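Local coordinates for protein NRD1 (Saccharomyces cerevisiae, PDB 3CLJ) that binds the phosphorylated C-terminal domain of RNA polymerase II through its CTD-interacting domain, as part of the Nrd1-Nab3-Sen1 transcription termination complex, at residues Q4-T9 with K26-Y31; S44-Y49 with Y63-I68; Y49-P54 with Q102-D107; H116-R121 with R142-A147. All blocks are in the same frame, centred on the assembly; numbering follows the deposited sequence.

Interaction 1 (Q4-T9 with K26-Y31); sequences QNFVAT and KKLTTY
Lys27 NZ reaches across from helix 22-34 to helix 3-11 and donates two hydrogen bonds, one to Asn5 OD1 (2.9 Å) and one to Thr9 OG1. With CG anti to the backbone N (chi1 -151°) and the chain extended beyond it, the lysine reaches over to helix 3-11, its CD lying 3.7 Å from Thr9 CG2. Thr9 OG1 in turn donates to the backbone oxygen Asn5 O, one turn back, so this hydroxyl donates within its own helix and accepts from the lysine. With an alanine in place of Lys27, Asn5 OD1 and Thr9 OG1 would probably lose the donor they share, and the Thr9 methyl the aliphatic chain beside it. Beside these polar bonds, Phe6 lies between Leu28 and Tyr31. Leu28 CD2 sits 3.5 Å from Phe6 CE1 and also meets Thr9 CG2. The Phe6 and Tyr31 rings meet obliquely, planes 35° apart, while Phe6 CB makes a CH-pi contact over the Tyr31 face, 4.1 Å from its centroid. Ile42 and Leu45 of helix 39-52 also touch Phe6. Segments 4-9 and 26-31 run roughly antiparallel, at 150°, a pairing that belongs to the all-helical right-handed superhelix of CID domains.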
loop_
_atom_site.group_PDB
_atom_site.type_symbol
_atom_site.label_atom_id
_atom_site.label_comp_id
_atom_site.label_asym_id
_atom_site.label_seq_id
_atom_site.Cartn_x
_atom_site.Cartn_y
_atom_site.Cartn_z
ATOM N N GLN A 4 -2.664 -4.396 -18.814
ATOM C CA GLN A 4 -1.375 -5.010 -19.062
ATOM C C GLN A 4 -0.225 -4.048 -18.814
ATOM O O GLN A 4 0.784 -4.465 -18.284
ATOM C CB GLN A 4 -1.275 -5.635 -20.466
ATOM C CG GLN A 4 -1.293 -7.185 -20.478
ATOM C CD GLN A 4 -0.761 -7.826 -19.181
ATOM O OE1 GLN A 4 0.323 -7.464 -18.649
ATOM N NE2 GLN A 4 -1.556 -8.730 -18.632
ATOM N N ASN A 5 -0.376 -2.778 -19.195
ATOM C CA ASN A 5 0.601 -1.717 -18.851
ATOM C C ASN A 5 0.735 -1.541 -17.326
ATOM O O ASN A 5 1.841 -1.321 -16.814
ATOM C CB ASN A 5 0.210 -0.386 -19.544
ATOM C CG ASN A 5 1.275 0.714 -19.421
ATOM O OD1 ASN A 5 2.079 0.742 -18.494
ATOM N ND2 ASN A 5 1.244 1.663 -20.361
ATOM N N PHE A 6 -0.386 -1.615 -16.600
ATOM C CA PHE A 6 -0.365 -1.535 -15.147
ATOM C C PHE A 6 0.459 -2.676 -14.500
ATOM O O PHE A 6 1.311 -2.435 -13.646
ATOM C CB PHE A 6 -1.783 -1.541 -14.562
ATOM C CG PHE A 6 -1.801 -1.411 -13.046
ATOM C CD1 PHE A 6 -1.802 -0.150 -12.433
ATOM C CD2 PHE A 6 -1.778 -2.555 -12.220
ATOM C CE1 PHE A 6 -1.829 -0.023 -11.032
ATOM C CE2 PHE A 6 -1.801 -2.432 -10.847
ATOM C CZ PHE A 6 -1.813 -1.147 -10.248
ATOM N N VAL A 7 0.185 -3.900 -14.940
ATOM C CA VAL A 7 0.914 -5.100 -14.497
ATOM C C VAL A 7 2.423 -4.960 -14.754
ATOM O O VAL A 7 3.211 -5.084 -13.808
ATOM C CB VAL A 7 0.323 -6.395 -15.138
ATOM C CG1 VAL A 7 1.183 -7.611 -14.860
ATOM C CG2 VAL A 7 -1.046 -6.638 -14.630
ATOM N N ALA A 8 2.805 -4.677 -16.010
ATOM C CA ALA A 8 4.204 -4.441 -16.375
ATOM C C ALA A 8 4.850 -3.297 -15.585
ATOM O O ALA A 8 6.007 -3.410 -15.196
ATOM C CB ALA A 8 4.388 -4.246 -17.978
ATOM N N THR A 9 4.116 -2.216 -15.320
ATOM C CA THR A 9 4.662 -1.084 -14.577
ATOM C C THR A 9 4.882 -1.453 -13.082
ATOM O O THR A 9 5.945 -1.142 -12.498
ATOM C CB THR A 9 3.754 0.159 -14.710
ATOM O OG1 THR A 9 3.689 0.526 -16.102
ATOM C CG2 THR A 9 4.267 1.333 -13.879
ATOM N N LYS A 26 2.982 7.462 -8.949
ATOM C CA LYS A 26 1.976 8.369 -9.466
ATOM C C LYS A 26 1.269 7.695 -10.680
ATOM O O LYS A 26 0.034 7.725 -10.793
ATOM C CB LYS A 26 2.620 9.690 -9.844
ATOM C CG LYS A 26 1.636 10.710 -10.292
ATOM C CD LYS A 26 2.296 11.960 -10.794
ATOM C CE LYS A 26 1.244 12.748 -11.584
ATOM N NZ LYS A 26 1.454 14.216 -11.452
ATOM N N LYS A 27 2.046 7.062 -11.554
ATOM C CA LYS A 27 1.495 6.393 -12.769
ATOM C C LYS A 27 0.475 5.303 -12.371
ATOM O O LYS A 27 -0.644 5.258 -12.859
ATOM C CB LYS A 27 2.641 5.740 -13.553
ATOM C CG LYS A 27 2.430 5.638 -15.020
ATOM C CD LYS A 27 3.187 4.463 -15.618
ATOM C CE LYS A 27 2.779 4.227 -17.094
ATOM N NZ LYS A 27 3.521 3.039 -17.532
ATOM N N LEU A 28 0.866 4.453 -11.430
ATOM C CA LEU A 28 -0.040 3.472 -10.885
ATOM C C LEU A 28 -1.276 4.082 -10.250
ATOM O O LEU A 28 -2.378 3.522 -10.335
ATOM C CB LEU A 28 0.702 2.561 -9.871
ATOM C CG LEU A 28 1.874 1.692 -10.341
ATOM C CD1 LEU A 28 2.421 0.848 -9.127
ATOM C CD2 LEU A 28 1.528 0.762 -11.562
ATOM N N THR A 29 -1.099 5.230 -9.610
ATOM C CA THR A 29 -2.155 5.831 -8.797
ATOM C C THR A 29 -3.203 6.466 -9.726
ATOM O O THR A 29 -4.434 6.368 -9.499
ATOM C CB THR A 29 -1.568 6.853 -7.814
ATOM O OG1 THR A 29 -0.630 6.182 -6.939
ATOM C CG2 THR A 29 -2.673 7.484 -6.968
ATOM N N THR A 30 -2.707 7.100 -10.784
ATOM C CA THR A 30 -3.597 7.653 -11.808
ATOM C C THR A 30 -4.403 6.556 -12.501
ATOM O O THR A 30 -5.620 6.702 -12.703
ATOM C CB THR A 30 -2.827 8.549 -12.792
ATOM O OG1 THR A 30 -2.285 9.638 -12.031
ATOM C CG2 THR A 30 -3.762 9.109 -13.903
ATOM N N TYR A 31 -3.743 5.437 -12.797
ATOM C CA TYR A 31 -4.449 4.315 -13.372
ATOM C C TYR A 31 -5.532 3.835 -12.392
ATOM O O TYR A 31 -6.651 3.541 -12.807
ATOM C CB TYR A 31 -3.495 3.163 -13.729
ATOM C CG TYR A 31 -4.262 2.013 -14.370
ATOM C CD1 TYR A 31 -4.390 1.953 -15.739
ATOM C CD2 TYR A 31 -4.893 1.017 -13.584
ATOM C CE1 TYR A 31 -5.108 0.926 -16.361
ATOM C CE2 TYR A 31 -5.629 -0.002 -14.186
ATOM C CZ TYR A 31 -5.736 -0.036 -15.589
ATOM O OH TYR A 31 -6.442 -1.023 -16.249
#

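Interaction 2 (S44-Y49 with Y63-I68); sequences SLIIDY and YIIDSI
This is a buried, wholly apolar helix-helix contact close to the centre of the chain, where Ile46 of helix 39-52 meets Ile64, Ile65 and Ile68 of helix 58-77. The two segments run nearly antiparallel, at 152°, with axes 10.1 Å apart. Ile46 carries the contact with both branches. Its CG2 meets Ile64 CG2 at 3.9 Å, whereas its CD1 lies 3.9 Å from Ile65 CG1 and comes tip to tip with Ile68 CD1 at 4.0 Å. The division of labour follows from chi1 of 76°, which sets CG1 in the crowded position between the backbone N and the carbonyl carbon and drives the ethyl arm towards Ile65 and Ile68. Successive antiparallel helices of this kind build the right-handed superhelix of the CID domain, a fold grouped with the TPR-like helical repeats, and here they form part of its hydrophobic core. Replacing Ile46 by an alanine would probably open a gap facing all three isoleucines, leaving the Ile68 CD1 methyl without its mate. One turn further along helix 39-52, the Tyr49 ring crosses Ile64 at about a right angle, with CE2 3.8 Å from Ile64 CD1. Leu10 of helix 3-11 touches both Tyr49 and Ile64, while on another side Ile65 packs against Leu104 of helix 90-111.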
loop_
_atom_site.group_PDB
_atom_site.type_symbol
_atom_site.label_atom_id
_atom_site.label_comp_id
_atom_site.label_asym_id
_atom_site.label_seq_id
_atom_site.Cartn_x
_atom_site.Cartn_y
_atom_site.Cartn_z
ATOM N N SER A 44 -5.683 -6.586 -5.391
ATOM C CA SER A 44 -5.057 -7.919 -5.220
ATOM C C SER A 44 -3.608 -7.905 -5.712
ATOM O O SER A 44 -2.689 -8.335 -4.989
ATOM C CB SER A 44 -5.903 -9.069 -5.827
ATOM O OG SER A 44 -5.692 -9.206 -7.223
ATOM N N LEU A 45 -3.370 -7.305 -6.874
ATOM C CA LEU A 45 -2.001 -7.200 -7.353
ATOM C C LEU A 45 -1.033 -6.428 -6.458
ATOM O O LEU A 45 0.093 -6.890 -6.239
ATOM C CB LEU A 45 -1.918 -6.762 -8.820
ATOM C CG LEU A 45 -0.514 -6.776 -9.473
ATOM C CD1 LEU A 45 0.174 -8.192 -9.422
ATOM C CD2 LEU A 45 -0.556 -6.259 -10.960
ATOM N N ILE A 46 -1.458 -5.272 -5.925
ATOM C CA ILE A 46 -0.572 -4.461 -5.108
ATOM C C ILE A 46 -0.365 -5.097 -3.732
ATOM O O ILE A 46 0.683 -4.939 -3.142
ATOM C CB ILE A 46 -0.973 -2.925 -5.074
ATOM C CG1 ILE A 46 -2.197 -2.632 -4.177
ATOM C CG2 ILE A 46 -1.077 -2.360 -6.539
ATOM C CD1 ILE A 46 -2.565 -1.127 -4.029
ATOM N N ILE A 47 -1.384 -5.775 -3.234
ATOM C CA ILE A 47 -1.287 -6.623 -2.015
ATOM C C ILE A 47 -0.230 -7.711 -2.202
ATOM O O ILE A 47 0.652 -7.912 -1.354
ATOM C CB ILE A 47 -2.659 -7.242 -1.640
ATOM C CG1 ILE A 47 -3.606 -6.125 -1.116
ATOM C CG2 ILE A 47 -2.494 -8.307 -0.551
ATOM C CD1 ILE A 47 -5.054 -6.558 -0.897
ATOM N N ASP A 48 -0.317 -8.393 -3.340
ATOM C CA ASP A 48 0.568 -9.495 -3.656
ATOM C C ASP A 48 1.989 -9.007 -3.952
ATOM O O ASP A 48 2.972 -9.694 -3.648
ATOM C CB ASP A 48 -0.035 -10.302 -4.818
ATOM C CG ASP A 48 -1.271 -11.124 -4.384
ATOM O OD1 ASP A 48 -1.452 -11.354 -3.169
ATOM O OD2 ASP A 48 -2.040 -11.635 -5.250
ATOM N N TYR A 49 2.097 -7.836 -4.565
ATOM C CA TYR A 49 3.397 -7.244 -4.775
ATOM C C TYR A 49 4.091 -7.026 -3.398
ATOM O O TYR A 49 5.259 -7.356 -3.220
ATOM C CB TYR A 49 3.274 -5.893 -5.526
ATOM C CG TYR A 49 4.622 -5.268 -5.630
ATOM C CD1 TYR A 49 5.596 -5.821 -6.494
ATOM C CD2 TYR A 49 4.979 -4.185 -4.808
ATOM C CE1 TYR A 49 6.888 -5.256 -6.569
ATOM C CE2 TYR A 49 6.219 -3.605 -4.894
ATOM C CZ TYR A 49 7.196 -4.181 -5.733
ATOM O OH TYR A 49 8.467 -3.644 -5.773
ATOM N N TYR A 63 4.431 2.266 0.139
ATOM C CA TYR A 63 4.254 3.572 -0.560
ATOM C C TYR A 63 3.203 3.439 -1.676
ATOM O O TYR A 63 2.370 4.333 -1.898
ATOM C CB TYR A 63 5.562 4.094 -1.145
ATOM C CG TYR A 63 6.565 4.644 -0.118
ATOM C CD1 TYR A 63 6.186 4.924 1.212
ATOM C CD2 TYR A 63 7.877 4.911 -0.500
ATOM C CE1 TYR A 63 7.117 5.464 2.137
ATOM C CE2 TYR A 63 8.809 5.426 0.387
ATOM C CZ TYR A 63 8.426 5.716 1.697
ATOM O OH TYR A 63 9.364 6.243 2.542
ATOM N N ILE A 64 3.229 2.317 -2.389
ATOM C CA ILE A 64 2.248 2.110 -3.446
ATOM C C ILE A 64 0.823 2.030 -2.849
ATOM O O ILE A 64 -0.123 2.661 -3.347
ATOM C CB ILE A 64 2.544 0.814 -4.269
ATOM C CG1 ILE A 64 3.737 0.996 -5.220
ATOM C CG2 ILE A 64 1.329 0.431 -5.160
ATOM C CD1 ILE A 64 4.359 -0.397 -5.742
ATOM N N ILE A 65 0.677 1.254 -1.775
ATOM C CA ILE A 65 -0.568 1.191 -0.991
ATOM C C ILE A 65 -0.998 2.521 -0.334
ATOM O O ILE A 65 -2.211 2.846 -0.279
ATOM C CB ILE A 65 -0.487 -0.001 0.057
ATOM C CG1 ILE A 65 -0.481 -1.331 -0.690
ATOM C CG2 ILE A 65 -1.605 0.109 1.149
ATOM C CD1 ILE A 65 0.081 -2.512 0.141
ATOM N N ASP A 66 -0.035 3.278 0.205
ATOM C CA ASP A 66 -0.290 4.610 0.695
ATOM C C ASP A 66 -0.891 5.501 -0.360
ATOM O O ASP A 66 -1.822 6.226 -0.103
ATOM C CB ASP A 66 1.031 5.281 1.199
ATOM C CG ASP A 66 0.814 6.683 1.676
ATOM O OD1 ASP A 66 0.038 6.895 2.633
ATOM O OD2 ASP A 66 1.395 7.631 1.105
ATOM N N SER A 67 -0.285 5.498 -1.528
ATOM C CA SER A 67 -0.688 6.409 -2.586
ATOM C C SER A 67 -2.106 6.084 -3.118
ATOM O O SER A 67 -2.958 6.958 -3.204
ATOM C CB SER A 67 0.326 6.337 -3.734
ATOM O OG SER A 67 0.026 7.333 -4.698
ATOM N N ILE A 68 -2.329 4.825 -3.464
ATOM C CA ILE A 68 -3.589 4.390 -3.974
ATOM C C ILE A 68 -4.630 4.407 -2.827
ATOM O O ILE A 68 -5.748 4.930 -2.988
ATOM C CB ILE A 68 -3.439 2.996 -4.662
ATOM C CG1 ILE A 68 -2.725 3.170 -6.014
ATOM C CG2 ILE A 68 -4.850 2.295 -4.836
ATOM C CD1 ILE A 68 -2.354 1.788 -6.712
#

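Interaction 3 (Y49-P54 with Q102-D107); sequences YSRLCP and QELLSD
Arg51 grips Glu103 side-on in a bidentate salt bridge, NE bonding to Glu103 OE2 at 2.8 Å and NH2 to Glu103 OE1 at 3.0 Å. The bridge ties the C-terminal end of helix 39-52 to the C-terminal half of helix 90-111, two helices that are neighbours in the CID superhelix though far apart in sequence. Guanidinium and carboxylate are nearly coplanar, 13° apart. The NH2 bond is almost straight, at 177°, and uses the syn lone pair of OE1; the NE bond is a little more bent, at 160°, and meets OE2 on its syn side but somewhat out of the carboxylate plane. Two bonds to two different oxygens fix the rotation of both flat groups. Both chains are extended, and Glu103 CG stands anti to the backbone N, which carries the carboxylate across to the arginine. The remaining terminal nitrogen, Arg51 NH1, has Asp48 as a further salt-bridge partner, so the guanidinium lies between two acids. Deeper in, a water joins the helices, donating to the backbone oxygen Leu104 O at 2.7 Å and hydrogen-bonded to Ser50 OG at 3.0 Å; Ser50 OG also pairs with Ser61 of helix 58-77. Asp107 faces the same helix end, but its carboxylate is held by Lys58 and Lys111. Leu104 packs both methyls here: CD1 lies 3.9 Å from Ser50 CB, while CD2, also near Ser50, lies beside the aliphatic part of Arg51, 3.7 Å from Arg51 CG.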
loop_
_atom_site.group_PDB
_atom_site.type_symbol
_atom_site.label_atom_id
_atom_site.label_comp_id
_atom_site.label_asym_id
_atom_site.label_seq_id
_atom_site.Cartn_x
_atom_site.Cartn_y
_atom_site.Cartn_z
ATOM N N TYR A 49 2.097 -7.836 -4.565
ATOM C CA TYR A 49 3.397 -7.244 -4.775
ATOM C C TYR A 49 4.091 -7.026 -3.398
ATOM O O TYR A 49 5.259 -7.356 -3.220
ATOM C CB TYR A 49 3.274 -5.893 -5.526
ATOM C CG TYR A 49 4.622 -5.268 -5.630
ATOM C CD1 TYR A 49 5.596 -5.821 -6.494
ATOM C CD2 TYR A 49 4.979 -4.185 -4.808
ATOM C CE1 TYR A 49 6.888 -5.256 -6.569
ATOM C CE2 TYR A 49 6.219 -3.605 -4.894
ATOM C CZ TYR A 49 7.196 -4.181 -5.733
ATOM O OH TYR A 49 8.467 -3.644 -5.773
ATOM N N SER A 50 3.362 -6.463 -2.454
ATOM C CA SER A 50 3.840 -6.338 -1.058
ATOM C C SER A 50 4.303 -7.661 -0.423
ATOM O O SER A 50 5.313 -7.729 0.291
ATOM C CB SER A 50 2.737 -5.703 -0.176
ATOM O OG SER A 50 3.288 -5.203 1.039
ATOM N N ARG A 51 3.480 -8.680 -0.609
ATOM C CA ARG A 51 3.781 -10.033 -0.118
ATOM C C ARG A 51 5.036 -10.664 -0.669
ATOM O O ARG A 51 5.705 -11.386 0.042
ATOM C CB ARG A 51 2.627 -10.986 -0.410
ATOM C CG ARG A 51 1.440 -10.693 0.422
ATOM C CD ARG A 51 0.304 -11.572 -0.045
ATOM N NE ARG A 51 -0.762 -11.542 0.973
ATOM C CZ ARG A 51 -2.054 -11.778 0.738
ATOM N NH1 ARG A 51 -2.458 -12.112 -0.504
ATOM N NH2 ARG A 51 -2.916 -11.764 1.764
ATOM N N LEU A 52 5.346 -10.378 -1.925
ATOM C CA LEU A 52 6.302 -11.163 -2.673
ATOM C C LEU A 52 7.584 -10.412 -3.073
ATOM O O LEU A 52 8.517 -11.024 -3.579
ATOM C CB LEU A 52 5.612 -11.697 -3.957
ATOM C CG LEU A 52 4.460 -12.706 -3.677
ATOM C CD1 LEU A 52 3.586 -13.020 -4.930
ATOM C CD2 LEU A 52 4.942 -13.990 -3.009
ATOM N N CYS A 53 7.623 -9.097 -2.879
ATOM C CA CYS A 53 8.734 -8.320 -3.376
ATOM C C CYS A 53 9.997 -8.565 -2.504
ATOM O O CYS A 53 9.888 -9.044 -1.370
ATOM C CB CYS A 53 8.364 -6.812 -3.411
ATOM S SG CYS A 53 8.058 -6.116 -1.787
ATOM N N PRO A 54 11.189 -8.221 -3.043
ATOM C CA PRO A 54 12.440 -8.246 -2.224
ATOM C C PRO A 54 12.308 -7.502 -0.860
ATOM O O PRO A 54 11.518 -6.545 -0.722
ATOM C CB PRO A 54 13.466 -7.561 -3.156
ATOM C CG PRO A 54 12.938 -7.869 -4.547
ATOM C CD PRO A 54 11.436 -7.754 -4.433
ATOM N N GLN A 102 -2.316 -5.414 8.456
ATOM C CA GLN A 102 -1.471 -5.849 9.545
ATOM C C GLN A 102 -0.479 -6.941 9.134
ATOM O O GLN A 102 0.693 -6.889 9.553
ATOM C CB GLN A 102 -2.341 -6.335 10.667
ATOM C CG GLN A 102 -3.111 -5.189 11.251
ATOM C CD GLN A 102 -4.095 -5.643 12.290
ATOM O OE1 GLN A 102 -5.301 -5.598 12.067
ATOM N NE2 GLN A 102 -3.586 -6.146 13.408
ATOM N N GLU A 103 -0.942 -7.910 8.324
ATOM C CA GLU A 103 -0.062 -8.926 7.704
ATOM C C GLU A 103 1.083 -8.258 6.922
ATOM O O GLU A 103 2.286 -8.597 7.066
ATOM C CB GLU A 103 -0.861 -9.837 6.751
ATOM C CG GLU A 103 -0.011 -10.744 5.861
ATOM C CD GLU A 103 -0.742 -11.225 4.612
ATOM O OE1 GLU A 103 -2.017 -11.247 4.613
ATOM O OE2 GLU A 103 -0.017 -11.578 3.641
ATOM N N LEU A 104 0.690 -7.312 6.070
ATOM C CA LEU A 104 1.658 -6.688 5.198
ATOM C C LEU A 104 2.630 -5.832 5.996
ATOM O O LEU A 104 3.800 -5.809 5.676
ATOM C CB LEU A 104 0.965 -5.813 4.120
ATOM C CG LEU A 104 0.015 -6.518 3.162
ATOM C CD1 LEU A 104 -0.453 -5.462 2.100
ATOM C CD2 LEU A 104 0.603 -7.782 2.512
ATOM N N LEU A 105 2.130 -5.053 6.947
ATOM C CA LEU A 105 3.027 -4.251 7.815
ATOM C C LEU A 105 3.998 -5.065 8.647
ATOM O O LEU A 105 5.179 -4.728 8.704
ATOM C CB LEU A 105 2.201 -3.392 8.801
ATOM C CG LEU A 105 1.543 -2.171 8.134
ATOM C CD1 LEU A 105 0.299 -1.677 8.993
ATOM C CD2 LEU A 105 2.576 -1.045 7.859
ATOM N N SER A 106 3.503 -6.111 9.337
ATOM C CA SER A 106 4.369 -6.928 10.175
ATOM C C SER A 106 5.507 -7.504 9.359
ATOM O O SER A 106 6.649 -7.467 9.802
ATOM C CB SER A 106 3.585 -8.046 10.910
ATOM O OG SER A 106 2.555 -7.387 11.658
ATOM N N ASP A 107 5.188 -8.046 8.182
ATOM C CA ASP A 107 6.209 -8.598 7.312
ATOM C C ASP A 107 7.163 -7.510 6.778
ATOM O O ASP A 107 8.360 -7.721 6.743
ATOM C CB ASP A 107 5.587 -9.353 6.122
ATOM C CG ASP A 107 6.574 -10.249 5.431
ATOM O OD1 ASP A 107 7.346 -10.946 6.147
ATOM O OD2 ASP A 107 6.544 -10.336 4.181
HETATM O O HOH W 1 4.536 -6.857 3.245
#

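Interaction 4 (H116-R121 with R142-A147); sequences HKEKIR and RSKCFA
Arg142, ahead of helix 144-149, meets Arg121 of helix 114-130 as a pair of guanidinium groups laid partly over one another. Arg121 and Glu118 are each described in one of two conformers. The guanidinium planes are 32° apart, and Arg121 NE sits over one face of the Arg142 group, 3.3 Å from Arg142 NE. The like charges are probably eased by Asp125, which forms a salt bridge with Arg142 NE. Bends at chi2 and chi3 (-76° and -136°) fold Arg121 back so that its NH1 comes 2.8 Å from the backbone oxygen Arg142 O. Ser143 follows at the N-cap position, its CB directed away from helix 114-130 and its OG bonded to Ala140 O. Lys144 crosses Glu118 at about a right angle; its CE lies 3.5 Å from Glu118 OE1, but NZ stays 4.3 Å from that oxygen, too long for a salt bridge. Ala147 then points its CB at the aliphatic chain of Lys117, whose NZ is taken up by the backbone oxygens of Ile109 and Ser112. This is a surface contact: the short C-terminal helix 144-149 lies against helix 114-130 on the flank where helix 90-111 also runs, with Phe146 touching Ser106 and Ala147 touching Ile109.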
loop_
_atom_site.group_PDB
_atom_site.type_symbol
_atom_site.label_atom_id
_atom_site.label_comp_id
_atom_site.label_asym_id
_atom_site.label_seq_id
_atom_site.Cartn_x
_atom_site.Cartn_y
_atom_site.Cartn_z
ATOM N N HIS A 116 14.457 1.796 6.929
ATOM C CA HIS A 116 13.195 1.547 6.302
ATOM C C HIS A 116 12.100 1.328 7.380
ATOM O O HIS A 116 10.961 1.793 7.228
ATOM C CB HIS A 116 13.341 0.337 5.385
ATOM C CG HIS A 116 13.832 0.661 4.007
ATOM N ND1 HIS A 116 13.547 -0.135 2.916
ATOM C CD2 HIS A 116 14.598 1.682 3.539
ATOM C CE1 HIS A 116 14.102 0.389 1.835
ATOM N NE2 HIS A 116 14.734 1.499 2.184
ATOM N N LYS A 117 12.459 0.646 8.478
ATOM C CA LYS A 117 11.539 0.514 9.636
ATOM C C LYS A 117 11.047 1.882 10.067
ATOM O O LYS A 117 9.858 2.053 10.368
ATOM C CB LYS A 117 12.230 -0.142 10.819
ATOM C CG LYS A 117 12.394 -1.650 10.703
ATOM C CD LYS A 117 12.519 -2.269 12.089
ATOM C CE LYS A 117 13.688 -3.278 12.229
ATOM N NZ LYS A 117 13.628 -4.381 11.210
ATOM N N GLU A 118 11.963 2.863 10.078
ATOM C CA GLU A 118 11.612 4.206 10.579
ATOM C C GLU A 118 10.716 4.981 9.646
ATOM O O GLU A 118 9.879 5.757 10.081
ATOM C CB GLU A 118 12.746 4.985 11.294
ATOM C CG GLU A 118 13.148 4.348 12.702
ATOM C CD GLU A 118 12.030 4.285 13.825
ATOM O OE1 GLU A 118 11.805 5.344 14.468
ATOM O OE2 GLU A 118 11.433 3.182 14.109
ATOM N N LYS A 119 10.897 4.729 8.340
ATOM C CA LYS A 119 10.045 5.259 7.288
ATOM C C LYS A 119 8.661 4.594 7.327
ATOM O O LYS A 119 7.644 5.258 7.048
ATOM C CB LYS A 119 10.719 5.082 5.899
ATOM C CG LYS A 119 11.874 6.093 5.699
ATOM C CD LYS A 119 12.861 5.680 4.590
ATOM C CE LYS A 119 14.047 6.740 4.396
ATOM N NZ LYS A 119 15.253 6.080 3.728
ATOM N N ILE A 120 8.612 3.303 7.640
ATOM C CA ILE A 120 7.288 2.668 7.853
ATOM C C ILE A 120 6.549 3.305 9.057
ATOM O O ILE A 120 5.385 3.676 8.955
ATOM C CB ILE A 120 7.389 1.119 8.009
ATOM C CG1 ILE A 120 7.954 0.478 6.721
ATOM C CG2 ILE A 120 5.986 0.507 8.509
ATOM C CD1 ILE A 120 8.389 -0.958 6.842
ATOM N N ARG A 121 7.241 3.467 10.178
ATOM C CA ARG A 121 6.691 4.188 11.341
ATOM C C ARG A 121 6.074 5.549 10.968
ATOM O O ARG A 121 4.940 5.828 11.366
ATOM C CB ARG A 121 7.780 4.278 12.412
ATOM C CG ARG A 121 7.296 4.306 13.868
ATOM C CD ARG A 121 6.703 5.656 14.303
ATOM N NE ARG A 121 7.158 6.088 15.622
ATOM C CZ ARG A 121 7.541 5.293 16.621
ATOM N NH1 ARG A 121 7.520 3.982 16.503
ATOM N NH2 ARG A 121 7.965 5.820 17.752
ATOM N N ARG A 142 3.163 -0.265 15.253
ATOM C CA ARG A 142 3.964 0.917 15.171
ATOM C C ARG A 142 5.162 0.941 16.152
ATOM O O ARG A 142 6.166 1.597 15.897
ATOM C CB ARG A 142 3.048 2.136 15.386
ATOM C CG ARG A 142 3.646 3.479 15.040
ATOM C CD ARG A 142 3.438 4.408 16.182
ATOM N NE ARG A 142 3.921 5.768 15.911
ATOM C CZ ARG A 142 4.131 6.710 16.842
ATOM N NH1 ARG A 142 3.911 6.463 18.135
ATOM N NH2 ARG A 142 4.565 7.924 16.487
ATOM N N SER A 143 5.091 0.255 17.285
ATOM C CA SER A 143 6.206 0.382 18.263
ATOM C C SER A 143 7.542 -0.272 17.793
ATOM O O SER A 143 7.538 -1.274 17.038
ATOM C CB SER A 143 5.783 -0.080 19.654
ATOM O OG SER A 143 5.436 -1.430 19.606
ATOM N N LYS A 144 8.652 0.379 18.167
ATOM C CA LYS A 144 10.072 -0.060 17.941
ATOM C C LYS A 144 10.375 -1.419 18.604
ATOM O O LYS A 144 11.277 -2.177 18.168
ATOM C CB LYS A 144 11.094 0.956 18.522
ATOM C CG LYS A 144 11.420 2.113 17.623
ATOM C CD LYS A 144 12.565 2.947 18.241
ATOM C CE LYS A 144 13.387 3.638 17.123
ATOM N NZ LYS A 144 14.565 4.456 17.578
ATOM N N CYS A 145 9.661 -1.674 19.699
ATOM C CA CYS A 145 9.707 -2.940 20.376
ATOM C C CYS A 145 9.140 -4.042 19.517
ATOM O O CYS A 145 9.603 -5.170 19.610
ATOM C CB CYS A 145 8.928 -2.828 21.671
ATOM S SG CYS A 145 9.790 -1.672 22.773
ATOM N N PHE A 146 8.157 -3.693 18.668
ATOM C CA PHE A 146 7.476 -4.649 17.768
ATOM C C PHE A 146 8.468 -5.212 16.801
ATOM O O PHE A 146 8.513 -6.453 16.574
ATOM C CB PHE A 146 6.390 -3.969 16.950
ATOM C CG PHE A 146 5.757 -4.857 15.903
ATOM C CD1 PHE A 146 4.862 -5.878 16.270
ATOM C CD2 PHE A 146 5.998 -4.651 14.551
ATOM C CE1 PHE A 146 4.212 -6.694 15.291
ATOM C CE2 PHE A 146 5.374 -5.468 13.570
ATOM C CZ PHE A 146 4.468 -6.494 13.964
ATOM N N ALA A 147 9.216 -4.257 16.208
ATOM C CA ALA A 147 10.216 -4.509 15.154
ATOM C C ALA A 147 11.303 -5.481 15.678
ATOM O O ALA A 147 11.631 -6.466 14.987
ATOM C CB ALA A 147 10.807 -3.198 14.672
#

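How the interactions relate
The four contacts follow the helical array from the N-terminal to the C-terminal end. Interaction 1 joins helices 3-11 and 22-34, and its centre lies about 11 Å from that of interaction 2, which it touches through Thr29 and Ser67 and through Phe6 and Ile46. Interactions 2 and 3 share helix 39-52 and Tyr49, and their segments alternate along the chain; Ile65 and Leu104 pack where they meet, with centres about 10 Å apart. Interaction 4 comes last, touching interaction 3 through Leu105 and Ile120 and interaction 2 through Tyr63 and Lys119. Interactions 1 and 4, about 28 Å apart between centres, lie on opposite sides of the chain's centre; together the contacts join helices from one end of the all-helical fold to the other.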